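Serine protease inhibitor (Thermoanaerobacter tengcongensis, PDB 2PEF) is a thermophilic serpin, captured here in its latent state, and probably inhibits serine-type endopeptidases. Local coordinates at residues F9-A14 / L250-K255. Numbering follows the deposited sequence.
Sequences FIYNTA and LIKNAK
Tyr11, on helix 7-22, and Lys252, in the last turn of helix 244-252, are the nearest backbone pair, yet their CA atoms stay 12.9 Å apart. Two long side chains bridge that distance, approaching from opposite directions. The ammonium group of Lys252 meets the phenol at the edge of the ring, near its plane. Lys252 NZ donates a hydrogen bond to Tyr11 OH at 3.1 Å. The carbon behind the ammonium, Lys252 CE, is 3.9 Å from the same OH. Beyond CG the lysine chain is fully extended, with chi3 at 172° and chi4 at 178°, and this carries NZ across to the phenol. Little surface is buried between the segments, 62 Å² in all. The Tyr11 side chain also touches Gln245, Ile248 and Asp249 of helix 244-252. A valine in place of Tyr11 would probably leave the Lys252 ammonium without its phenol partner and lose this polar link between the helices. Within 9-14, Phe9 O accepts both Thr13 N and Thr13 OG1, from opposite faces of the carbonyl plane. Thr13 OG1 lies 2.8 Å from Phe9 O, and it also lies above one face of the Phe9 ring, offset toward the rim. The contact is a surface tie between two helices of the serpin fold, joining the N-terminal helix to the short helix that leads into strand 255-273.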
loop_
_atom_site.group_PDB
_atom_site.type_symbol
_atom_site.label_atom_id
_atom_site.label_comp_id
_atom_site.label_asym_id
_atom_site.label_seq_id
_atom_site.Cartn_x
_atom_site.Cartn_y
_atom_site.Cartn_z
ATOM N N PHE A 9 1.809 13.335 12.546
ATOM C CA PHE A 9 1.208 12.339 11.658
ATOM C C PHE A 9 2.131 11.964 10.496
ATOM O O PHE A 9 2.292 10.784 10.189
ATOM C CB PHE A 9 -0.151 12.804 11.119
ATOM C CG PHE A 9 -0.749 11.861 10.104
ATOM C CD1 PHE A 9 -1.465 10.741 10.514
ATOM C CD2 PHE A 9 -0.583 12.087 8.736
ATOM C CE1 PHE A 9 -2.016 9.858 9.579
ATOM C CE2 PHE A 9 -1.129 11.206 7.791
ATOM C CZ PHE A 9 -1.846 10.095 8.217
ATOM N N ILE A 10 2.720 12.963 9.845
ATOM C CA ILE A 10 3.600 12.701 8.705
ATOM C C ILE A 10 4.769 11.785 9.097
ATOM O O ILE A 10 4.959 10.727 8.491
ATOM C CB ILE A 10 4.100 14.005 8.031
ATOM C CG1 ILE A 10 2.915 14.769 7.425
ATOM C CG2 ILE A 10 5.145 13.696 6.957
ATOM C CD1 ILE A 10 3.236 16.173 6.939
ATOM N N TYR A 11 5.534 12.174 10.112
ATOM C CA TYR A 11 6.727 11.398 10.459
ATOM C C TYR A 11 6.418 10.049 11.119
ATOM O O TYR A 11 7.130 9.073 10.879
ATOM C CB TYR A 11 7.745 12.231 11.243
ATOM C CG TYR A 11 8.558 13.152 10.348
ATOM C CD1 TYR A 11 8.221 14.497 10.211
ATOM C CD2 TYR A 11 9.649 12.668 9.621
ATOM C CE1 TYR A 11 8.956 15.344 9.389
ATOM C CE2 TYR A 11 10.392 13.509 8.789
ATOM C CZ TYR A 11 10.036 14.844 8.677
ATOM O OH TYR A 11 10.762 15.684 7.862
ATOM N N ASN A 12 5.350 9.981 11.910
ATOM C CA ASN A 12 4.902 8.696 12.457
ATOM C C ASN A 12 4.417 7.742 11.359
ATOM O O ASN A 12 4.766 6.563 11.358
ATOM C CB ASN A 12 3.830 8.880 13.538
ATOM C CG ASN A 12 4.408 9.359 14.863
ATOM O OD1 ASN A 12 5.534 9.866 14.925
ATOM N ND2 ASN A 12 3.641 9.190 15.933
ATOM N N THR A 13 3.648 8.267 10.408
ATOM C CA THR A 13 3.129 7.454 9.303
ATOM C C THR A 13 4.259 7.048 8.359
ATOM O O THR A 13 4.272 5.922 7.854
ATOM C CB THR A 13 1.970 8.174 8.573
ATOM O OG1 THR A 13 0.942 8.465 9.525
ATOM C CG2 THR A 13 1.386 7.312 7.450
ATOM N N ALA A 14 5.224 7.950 8.168
ATOM C CA ALA A 14 6.419 7.665 7.374
ATOM C C ALA A 14 7.191 6.488 7.963
ATOM O O ALA A 14 7.606 5.591 7.224
ATOM C CB ALA A 14 7.311 8.902 7.266
ATOM N N LEU A 250 15.052 12.510 1.829
ATOM C CA LEU A 250 15.637 12.354 0.501
ATOM C C LEU A 250 14.802 13.052 -0.579
ATOM O O LEU A 250 15.351 13.542 -1.567
ATOM C CB LEU A 250 15.922 10.881 0.168
ATOM C CG LEU A 250 14.798 9.877 -0.096
ATOM C CD1 LEU A 250 14.350 9.926 -1.552
ATOM C CD2 LEU A 250 15.269 8.472 0.252
ATOM N N ILE A 251 13.486 13.115 -0.368
ATOM C CA ILE A 251 12.588 13.840 -1.266
ATOM C C ILE A 251 12.716 15.347 -1.038
ATOM O O ILE A 251 12.844 16.117 -1.996
ATOM C CB ILE A 251 11.105 13.399 -1.095
ATOM C CG1 ILE A 251 10.919 11.937 -1.513
ATOM C CG2 ILE A 251 10.171 14.305 -1.897
ATOM C CD1 ILE A 251 9.661 11.291 -0.952
ATOM N N LYS A 252 12.678 15.758 0.232
ATOM C CA LYS A 252 12.853 17.160 0.613
ATOM C C LYS A 252 14.195 17.715 0.134
ATOM O O LYS A 252 14.289 18.879 -0.257
ATOM C CB LYS A 252 12.744 17.327 2.132
ATOM C CG LYS A 252 11.331 17.281 2.671
ATOM C CD LYS A 252 11.310 17.626 4.152
ATOM C CE LYS A 252 9.888 17.782 4.661
ATOM N NZ LYS A 252 9.855 18.071 6.122
ATOM N N ASN A 253 15.225 16.874 0.160
ATOM C CA ASN A 253 16.578 17.314 -0.178
ATOM C C ASN A 253 16.935 17.166 -1.655
ATOM O O ASN A 253 18.065 17.464 -2.056
ATOM C CB ASN A 253 17.617 16.623 0.716
ATOM C CG ASN A 253 17.499 17.032 2.184
ATOM O OD1 ASN A 253 17.769 16.233 3.084
ATOM N ND2 ASN A 253 17.086 18.274 2.430
ATOM N N ALA A 254 15.968 16.725 -2.460
ATOM C CA ALA A 254 16.153 16.616 -3.908
ATOM C C ALA A 254 16.510 17.985 -4.475
ATOM O O ALA A 254 15.878 18.991 -4.134
ATOM C CB ALA A 254 14.902 16.074 -4.568
ATOM N N LYS A 255 17.544 18.013 -5.312
ATOM C CA LYS A 255 18.055 19.259 -5.872
ATOM C C LYS A 255 17.286 19.663 -7.116
ATOM O O LYS A 255 16.968 18.825 -7.964
ATOM C CB LYS A 255 19.551 19.147 -6.188
ATOM C CG LYS A 255 20.465 19.371 -4.983
#